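Local coordinates for uncharacterized protein (Streptococcus mutans, PDB 3L7Y) that binds a magnesium ion and is probably a phosphatase of the haloacid dehalogenase-like hydrolase family, at residues M248-G253 and L293-N298; G46-L49 and S54-H57; Q66-D71 and H93-F98. One frame throughout, in Å; residues are numbered along the deposited sequence.

Contact 1: M248-G253 and L293-N298; sequences MAFGDG and LDVIDN. With MG (magnesium ion), chain B.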
loop_
_atom_site.group_PDB
_atom_site.type_symbol
_atom_site.label_atom_id
_atom_site.label_comp_id
_atom_site.label_asym_id
_atom_site.label_seq_id
_atom_site.Cartn_x
_atom_site.Cartn_y
_atom_site.Cartn_z
ATOM N N MET A 248 0.912 -16.330 -4.054
ATOM C CA MET A 248 0.044 -16.311 -2.891
ATOM C C MET A 248 0.056 -14.882 -2.350
ATOM O O MET A 248 1.123 -14.281 -2.240
ATOM C CB MET A 248 0.550 -17.293 -1.828
ATOM C CG MET A 248 -0.131 -17.169 -0.467
ATOM S SD MET A 248 0.676 -18.193 0.800
ATOM C CE MET A 248 0.029 -19.801 0.340
ATOM N N ALA A 249 -1.117 -14.344 -2.022
ATOM C CA ALA A 249 -1.243 -12.944 -1.624
ATOM C C ALA A 249 -2.326 -12.734 -0.573
ATOM O O ALA A 249 -3.374 -13.382 -0.624
ATOM C CB ALA A 249 -1.527 -12.082 -2.842
ATOM N N PHE A 250 -2.066 -11.825 0.369
ATOM C CA PHE A 250 -2.981 -11.508 1.469
ATOM C C PHE A 250 -3.379 -10.034 1.467
ATOM O O PHE A 250 -2.540 -9.188 1.254
ATOM C CB PHE A 250 -2.305 -11.798 2.816
ATOM C CG PHE A 250 -1.852 -13.225 2.978
ATOM C CD1 PHE A 250 -0.618 -13.625 2.497
ATOM C CD2 PHE A 250 -2.665 -14.152 3.618
ATOM C CE1 PHE A 250 -0.183 -14.924 2.638
ATOM C CE2 PHE A 250 -2.246 -15.470 3.775
ATOM C CZ PHE A 250 -1.006 -15.861 3.278
ATOM N N GLY A 251 -4.645 -9.726 1.741
ATOM C CA GLY A 251 -5.089 -8.343 1.805
ATOM C C GLY A 251 -6.340 -8.203 2.653
ATOM O O GLY A 251 -6.984 -9.207 2.997
ATOM N N ASP A 252 -6.675 -6.962 3.007
ATOM C CA ASP A 252 -7.890 -6.681 3.755
ATOM C C ASP A 252 -8.580 -5.420 3.249
ATOM O O ASP A 252 -9.587 -5.011 3.818
ATOM C CB ASP A 252 -7.616 -6.536 5.256
ATOM C CG ASP A 252 -7.097 -5.149 5.629
ATOM O OD1 ASP A 252 -7.435 -4.644 6.720
ATOM O OD2 ASP A 252 -6.344 -4.564 4.828
ATOM N N GLY A 253 -8.062 -4.819 2.177
ATOM C CA GLY A 253 -8.545 -3.509 1.753
ATOM C C GLY A 253 -8.833 -3.301 0.272
ATOM O O GLY A 253 -8.402 -4.079 -0.570
ATOM N N LEU A 293 0.727 -15.626 8.885
ATOM C CA LEU A 293 1.781 -16.587 9.208
ATOM C C LEU A 293 1.168 -17.972 9.337
ATOM O O LEU A 293 1.794 -18.984 9.024
ATOM C CB LEU A 293 2.506 -16.202 10.498
ATOM C CG LEU A 293 3.169 -14.817 10.479
ATOM C CD1 LEU A 293 3.904 -14.589 11.775
ATOM C CD2 LEU A 293 4.130 -14.654 9.297
ATOM N N ASP A 294 -0.075 -18.003 9.793
ATOM C CA ASP A 294 -0.782 -19.272 9.974
ATOM C C ASP A 294 -0.897 -19.992 8.638
ATOM O O ASP A 294 -0.590 -21.185 8.530
ATOM C CB ASP A 294 -2.158 -19.030 10.582
ATOM C CG ASP A 294 -3.027 -20.269 10.571
ATOM O OD1 ASP A 294 -4.177 -20.171 10.087
ATOM O OD2 ASP A 294 -2.557 -21.337 11.031
ATOM N N VAL A 295 -1.341 -19.267 7.622
ATOM C CA VAL A 295 -1.489 -19.825 6.283
ATOM C C VAL A 295 -0.133 -20.233 5.732
ATOM O O VAL A 295 -0.006 -21.283 5.123
ATOM C CB VAL A 295 -2.165 -18.822 5.325
ATOM C CG1 VAL A 295 -2.063 -19.294 3.874
ATOM C CG2 VAL A 295 -3.615 -18.611 5.731
ATOM N N ILE A 296 0.888 -19.414 5.969
ATOM C CA ILE A 296 2.218 -19.724 5.465
ATOM C C ILE A 296 2.812 -20.969 6.121
ATOM O O ILE A 296 3.373 -21.809 5.424
ATOM C CB ILE A 296 3.211 -18.545 5.620
ATOM C CG1 ILE A 296 2.704 -17.301 4.884
ATOM C CG2 ILE A 296 4.580 -18.951 5.095
ATOM C CD1 ILE A 296 3.547 -16.029 5.198
ATOM N N ASP A 297 2.707 -21.081 7.452
ATOM C CA ASP A 297 3.138 -22.289 8.151
ATOM C C ASP A 297 2.356 -23.519 7.695
ATOM O O ASP A 297 2.894 -24.624 7.656
ATOM C CB ASP A 297 3.032 -22.133 9.672
ATOM C CG ASP A 297 4.335 -21.686 10.306
ATOM O OD1 ASP A 297 5.401 -21.823 9.660
ATOM O OD2 ASP A 297 4.300 -21.209 11.460
ATOM N N ASN A 298 1.082 -23.322 7.371
ATOM C CA ASN A 298 0.258 -24.389 6.827
ATOM C C ASN A 298 0.807 -24.834 5.476
ATOM O O ASN A 298 0.929 -26.031 5.211
ATOM C CB ASN A 298 -1.195 -23.913 6.664
ATOM C CG ASN A 298 -2.157 -25.045 6.387
ATOM O OD1 ASN A 298 -2.989 -24.963 5.482
ATOM N ND2 ASN A 298 -2.047 -26.109 7.161
HETATM MG MG MG B . -4.817 -2.778 4.770
HETATM O O HOH W 1 -6.569 -2.099 6.385
HETATM O O HOH W 2 -6.047 -0.667 4.279
HETATM O O HOH W 3 -4.979 -2.558 2.324
HETATM O O HOH W 4 -2.938 -1.040 4.531
#
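The Phe250 ring meets Val295 with its outer edge. Val295 CB lies in the ring plane, 3.7 Å from Phe250 CE2. Val295 CG1 sits close to that plane, 3.6 Å from Phe250 CZ. Ile296 comes at the ring obliquely, with its CG1 4.3 Å from Phe250 CZ. The Tyr267 ring also meets Phe250, with planes about 20° apart. Phe250 and Val295 approach from opposite directions between strand and helix. In Val295, CG1 stands anti to the backbone N (chi1 169°). Val295 CG1 also touches Met248 CE, 4.1 Å away. The Met248 chain runs out extended and bends only at its last torsion. Strand 248-251 and helix 293-298 run nearly antiparallel, at 163°, and all their contact is through side chains. Ile296 also packs on Ile63 of helix 57-69.

Just past the strand, Asp252 OD2 binds the magnesium ion at 2.4 Å. One metal-bound water donates to Asp252 OD1 at 2.7 Å. Asp43 OD2, Asp45 O and three more waters complete the site. Asp256 OD2 accepts hydrogen bonds from the backbone N of Asp252 and Gly253. The contact thus has two chemistries. Strand and helix meet by apolar packing, held by shape and burial rather than by directed bonds. The charged, hydrated metal site lies beyond it, at the C-terminal end of the same strand.

Contact 2: G46-L49 and S54-H57; sequences GTFL and SYDH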
loop_
_atom_site.group_PDB
_atom_site.type_symbol
_atom_site.label_atom_id
_atom_site.label_comp_id
_atom_site.label_asym_id
_atom_site.label_seq_id
_atom_site.Cartn_x
_atom_site.Cartn_y
_atom_site.Cartn_z
ATOM N N GLY A 46 -3.660 -4.072 8.850
ATOM C CA GLY A 46 -4.921 -4.802 8.795
ATOM C C GLY A 46 -4.788 -6.230 8.297
ATOM O O GLY A 46 -5.768 -6.966 8.240
ATOM N N THR A 47 -3.564 -6.614 7.940
ATOM C CA THR A 47 -3.286 -7.899 7.325
ATOM C C THR A 47 -2.092 -8.570 8.017
ATOM O O THR A 47 -2.287 -9.335 8.960
ATOM C CB THR A 47 -3.031 -7.754 5.806
ATOM O OG1 THR A 47 -4.158 -7.113 5.191
ATOM C CG2 THR A 47 -2.830 -9.132 5.160
ATOM N N PHE A 48 -0.870 -8.287 7.564
ATOM C CA PHE A 48 0.331 -8.806 8.232
ATOM C C PHE A 48 0.385 -8.252 9.649
ATOM O O PHE A 48 0.688 -8.977 10.597
ATOM C CB PHE A 48 1.597 -8.421 7.452
ATOM C CG PHE A 48 2.883 -9.038 7.987
ATOM C CD1 PHE A 48 3.261 -10.327 7.626
ATOM C CD2 PHE A 48 3.740 -8.301 8.797
ATOM C CE1 PHE A 48 4.463 -10.889 8.097
ATOM C CE2 PHE A 48 4.946 -8.841 9.267
ATOM C CZ PHE A 48 5.303 -10.153 8.921
ATOM N N LEU A 49 0.079 -6.964 9.792
ATOM C CA LEU A 49 0.121 -6.309 11.098
ATOM C C LEU A 49 -1.170 -6.527 11.872
ATOM O O LEU A 49 -2.267 -6.512 11.297
ATOM C CB LEU A 49 0.392 -4.812 10.942
ATOM C CG LEU A 49 1.724 -4.468 10.270
ATOM C CD1 LEU A 49 1.873 -2.956 10.101
ATOM C CD2 LEU A 49 2.895 -5.072 11.079
ATOM N N SER A 54 1.783 -4.435 15.219
ATOM C CA SER A 54 2.980 -5.255 15.342
ATOM C C SER A 54 2.712 -6.638 14.751
ATOM O O SER A 54 1.687 -6.853 14.102
ATOM C CB SER A 54 3.422 -5.345 16.810
ATOM O OG SER A 54 4.677 -6.003 16.950
ATOM N N TYR A 55 3.632 -7.572 14.962
ATOM C CA TYR A 55 3.453 -8.931 14.462
ATOM C C TYR A 55 4.391 -9.885 15.191
ATOM O O TYR A 55 5.270 -9.454 15.933
ATOM C CB TYR A 55 3.702 -8.986 12.950
ATOM C CG TYR A 55 5.134 -8.707 12.561
ATOM C CD1 TYR A 55 5.595 -7.406 12.398
ATOM C CD2 TYR A 55 6.030 -9.748 12.365
ATOM C CE1 TYR A 55 6.921 -7.151 12.044
ATOM C CE2 TYR A 55 7.344 -9.506 12.014
ATOM C CZ TYR A 55 7.780 -8.210 11.853
ATOM O OH TYR A 55 9.087 -7.994 11.508
ATOM N N ASP A 56 4.211 -11.180 14.970
ATOM C CA ASP A 56 5.000 -12.187 15.674
ATOM C C ASP A 56 6.399 -12.284 15.085
ATOM O O ASP A 56 6.672 -13.122 14.222
ATOM C CB ASP A 56 4.291 -13.544 15.616
ATOM C CG ASP A 56 4.848 -14.537 16.623
ATOM O OD1 ASP A 56 6.071 -14.523 16.859
ATOM O OD2 ASP A 56 4.065 -15.337 17.171
ATOM N N HIS A 57 7.285 -11.412 15.557
ATOM C CA HIS A 57 8.617 -11.292 14.991
ATOM C C HIS A 57 9.350 -12.627 14.936
ATOM O O HIS A 57 9.876 -13.006 13.889
ATOM C CB HIS A 57 9.434 -10.271 15.780
ATOM C CG HIS A 57 9.045 -8.850 15.507
ATOM N ND1 HIS A 57 7.953 -8.250 16.100
ATOM C CD2 HIS A 57 9.599 -7.913 14.705
ATOM C CE1 HIS A 57 7.854 -7.005 15.673
ATOM N NE2 HIS A 57 8.839 -6.774 14.824
#
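Phe48 presses its CE2 corner onto the Tyr55 ring. CE2 stands 3.2 Å above the tyrosine plane, over the ring centre. The two rings are oblique to each other, with planes at 50° and centroids 4.6 Å apart. Leu49 adds a second touch, its CD2 lying 3.8 Å from Tyr55 CD1. The backbones meet as well. Leu49 CA makes a CH···O contact with Ser54 O at 3.4 Å, with 137° at the hydrogen. Tyr55 CG sits between its own backbone N and carbonyl carbon (chi1 67°), which swings the ring over toward Phe48. The opposite face of the tyrosine carries His57 CE1, 3.8 Å above the plane and offset toward the rim. Tyr55 is therefore covered on both faces, and its hydroxyl is tied to His88 O by a hydrogen bond.

Farther out, Phe48 pairs edge-to-face with Phe60 and packs on Val292 and Leu293 of helix 291-301. Asp56 is the N-cap of helix 57-69, with its OD1 bonded to Arg59 N, while on the metal side Thr47 OG1 is hydrogen-bonded to the magnesium ligand Asp43.

The wider pi-type turn at 46-48 directly follows the metal-binding aspartates Asp43 and Asp45. Asp43 to Thr47 form the Asp-x-Asp-Gly-Thr motif of haloacid dehalogenase-like hydrolases, and the turn, which overlaps the end of this motif, fits the squiggle found just after the first strand of that fold.

Contact 3: Q66-D71 and H93-F98; sequences QLQERD and HEQLTF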
loop_
_atom_site.group_PDB
_atom_site.type_symbol
_atom_site.label_atom_id
_atom_site.label_comp_id
_atom_site.label_asym_id
_atom_site.label_seq_id
_atom_site.Cartn_x
_atom_site.Cartn_y
_atom_site.Cartn_z
ATOM N N GLN A 66 12.801 -20.364 6.377
ATOM C CA GLN A 66 12.272 -21.442 5.589
ATOM C C GLN A 66 11.981 -21.062 4.170
ATOM O O GLN A 66 12.346 -21.764 3.280
ATOM C CB GLN A 66 11.068 -21.983 6.262
ATOM C CG GLN A 66 11.456 -22.540 7.540
ATOM C CD GLN A 66 10.687 -23.699 7.805
ATOM O OE1 GLN A 66 9.896 -23.713 8.738
ATOM N NE2 GLN A 66 10.838 -24.696 6.955
ATOM N N LEU A 67 11.382 -19.901 3.987
ATOM C CA LEU A 67 11.047 -19.456 2.642
ATOM C C LEU A 67 12.329 -19.337 1.829
ATOM O O LEU A 67 12.401 -19.774 0.685
ATOM C CB LEU A 67 10.317 -18.110 2.674
ATOM C CG LEU A 67 8.980 -18.071 3.409
ATOM C CD1 LEU A 67 8.436 -16.653 3.392
ATOM C CD2 LEU A 67 7.947 -19.062 2.807
ATOM N N GLN A 68 13.352 -18.762 2.440
ATOM C CA GLN A 68 14.604 -18.524 1.736
ATOM C C GLN A 68 15.269 -19.821 1.294
ATOM O O GLN A 68 15.689 -19.946 0.140
ATOM C CB GLN A 68 15.549 -17.680 2.593
ATOM C CG GLN A 68 15.066 -16.250 2.758
ATOM C CD GLN A 68 15.941 -15.434 3.680
ATOM O OE1 GLN A 68 16.161 -15.799 4.835
ATOM N NE2 GLN A 68 16.443 -14.316 3.175
ATOM N N GLU A 69 15.348 -20.798 2.194
ATOM C CA GLU A 69 16.007 -22.044 1.829
ATOM C C GLU A 69 15.212 -22.826 0.785
ATOM O O GLU A 69 15.713 -23.784 0.219
ATOM C CB GLU A 69 16.359 -22.897 3.053
ATOM C CG GLU A 69 15.188 -23.324 3.914
ATOM C CD GLU A 69 15.630 -24.110 5.144
ATOM O OE1 GLU A 69 14.753 -24.619 5.876
ATOM O OE2 GLU A 69 16.854 -24.219 5.380
ATOM N N ARG A 70 13.989 -22.417 0.527
ATOM C CA ARG A 70 13.191 -22.958 -0.547
ATOM C C ARG A 70 13.087 -22.056 -1.776
ATOM O O ARG A 70 12.361 -22.304 -2.641
ATOM C CB ARG A 70 11.802 -23.194 -0.064
ATOM C CG ARG A 70 11.685 -24.463 0.533
ATOM C CD ARG A 70 10.450 -24.565 1.197
ATOM N NE ARG A 70 10.707 -25.480 2.240
ATOM C CZ ARG A 70 9.854 -26.347 2.739
ATOM N NH1 ARG A 70 8.587 -26.391 2.326
ATOM N NH2 ARG A 70 10.299 -27.147 3.695
ATOM N N ASP A 71 13.851 -21.005 -1.785
ATOM C CA ASP A 71 13.745 -20.002 -2.770
ATOM C C ASP A 71 12.334 -19.471 -2.970
ATOM O O ASP A 71 11.908 -19.288 -4.051
ATOM C CB ASP A 71 14.356 -20.423 -4.083
ATOM C CG ASP A 71 14.723 -19.236 -4.921
ATOM O OD1 ASP A 71 14.869 -18.178 -4.369
ATOM O OD2 ASP A 71 14.796 -19.316 -6.125
ATOM N N HIS A 93 15.123 -6.556 6.443
ATOM C CA HIS A 93 14.518 -5.806 5.333
ATOM C C HIS A 93 15.318 -5.916 4.035
ATOM O O HIS A 93 14.757 -5.829 2.931
ATOM C CB HIS A 93 14.319 -4.329 5.702
ATOM C CG HIS A 93 15.596 -3.550 5.805
ATOM N ND1 HIS A 93 16.187 -2.941 4.719
ATOM C CD2 HIS A 93 16.395 -3.283 6.865
ATOM C CE1 HIS A 93 17.297 -2.338 5.104
ATOM N NE2 HIS A 93 17.445 -2.529 6.402
ATOM N N GLU A 94 16.627 -6.104 4.166
ATOM C CA GLU A 94 17.505 -6.165 3.003
ATOM C C GLU A 94 17.349 -7.492 2.269
ATOM O O GLU A 94 17.882 -7.672 1.172
ATOM C CB GLU A 94 18.974 -5.911 3.391
ATOM C CG GLU A 94 19.726 -7.147 3.869
ATOM C CD GLU A 94 19.428 -7.504 5.316
ATOM O OE1 GLU A 94 18.804 -6.675 6.019
ATOM O OE2 GLU A 94 19.830 -8.611 5.748
ATOM N N GLN A 95 16.598 -8.415 2.866
ATOM C CA GLN A 95 16.358 -9.723 2.255
ATOM C C GLN A 95 14.974 -9.810 1.614
ATOM O O GLN A 95 14.588 -10.853 1.083
ATOM C CB GLN A 95 16.505 -10.820 3.305
ATOM C CG GLN A 95 17.720 -10.630 4.210
ATOM C CD GLN A 95 17.694 -11.545 5.422
ATOM O OE1 GLN A 95 18.249 -11.221 6.474
ATOM N NE2 GLN A 95 17.045 -12.690 5.281
ATOM N N LEU A 96 14.218 -8.722 1.667
ATOM C CA LEU A 96 12.839 -8.781 1.193
ATOM C C LEU A 96 12.627 -7.864 -0.004
ATOM O O LEU A 96 13.486 -7.067 -0.337
ATOM C CB LEU A 96 11.859 -8.420 2.315
ATOM C CG LEU A 96 12.088 -8.980 3.718
ATOM C CD1 LEU A 96 11.158 -8.281 4.683
ATOM C CD2 LEU A 96 11.889 -10.510 3.773
ATOM N N THR A 97 11.481 -8.002 -0.657
ATOM C CA THR A 97 11.084 -7.057 -1.686
ATOM C C THR A 97 9.923 -6.239 -1.150
ATOM O O THR A 97 9.027 -6.775 -0.493
ATOM C CB THR A 97 10.651 -7.762 -2.973
ATOM O OG1 THR A 97 11.759 -8.480 -3.518
ATOM C CG2 THR A 97 10.132 -6.733 -4.004
ATOM N N PHE A 98 9.945 -4.944 -1.433
ATOM C CA PHE A 98 8.939 -4.025 -0.930
ATOM C C PHE A 98 8.216 -3.346 -2.079
ATOM O O PHE A 98 8.850 -2.819 -2.993
ATOM C CB PHE A 98 9.612 -2.935 -0.091
ATOM C CG PHE A 98 10.112 -3.401 1.250
ATOM C CD1 PHE A 98 9.301 -3.335 2.360
ATOM C CD2 PHE A 98 11.398 -3.867 1.401
ATOM C CE1 PHE A 98 9.756 -3.735 3.601
ATOM C CE2 PHE A 98 11.859 -4.272 2.637
ATOM C CZ PHE A 98 11.033 -4.204 3.740
#
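Gln68 and Gln95 reach toward each other across the surface and meet through their terminal amides. The side chains cross at about a right angle, yet their amide planes are only 4° apart. The two flat groups therefore lie nearly in one plane. Both chains are extended beyond CG. Gln68 has CG anti to its carbonyl carbon (chi1 -69°), and this sends the chain outward from the last turn of helix 57-69. Gln95 starts from the 3-10 segment 93-95 with the same kind of first torsion. As modelled, Gln68 NE2 lies 2.7 Å from Gln95 NE2. The end of the Gln68 amide also comes near Gln95 CB.

The backbones stay well apart, with the CA atoms of Gln68 and Gln95 9.0 Å from each other. Each side has its own turn. The helix ends in a Schellman motif with Asp71, at positive phi, as the C-prime residue. Asp71 N bonds to Gln68 O at 2.9 Å, and Ile72 N to Leu67 O. In the other segment, Leu96 N bonds to His93 O at 3.2 Å. Beneath the glutamines, Leu67 and Leu96 both pack on Phe74 of strand 73-77, and Thr97 pairs with that strand through its backbone.

Two amide nitrogens so close together would set donor against donor. At least one amide is therefore probably turned over in the model. With one reversed, an oxygen would face an N-H and a hydrogen bond could form. Gln95 OE1 also lies 3.1 Å from Glu94 OE2, two oxygens close together. Reversing Gln95 alone would ease both close pairs, which makes it the likelier one, though the model does not prove it. The contact is best read as a polar amide pair at the surface, with the bond itself left open.

The contacts follow one another along the chain, and none nests in or crosses another. Contact 2 comes first and closes a short loop between helix 44-48 and helix 57-69. Contact 3 begins at the end of that second helix and closes over strand 73-77 and helix 82-86, reaching the 3-10 turn that leads into strand 97-100. Two more strands of the main sheet follow, then the six-stranded sheet, before contact 1 joins strand 247-251 to the C-terminal helix 291-301. Contacts 1 and 3 both reach the main sheet. Contact 1 touches both others. Thr47 CG2 lies 3.6 Å from Phe250 CB, and Leu67 CD2 lies 4.1 Å from Ile296 CG2. Contacts 2 and 3 do not touch.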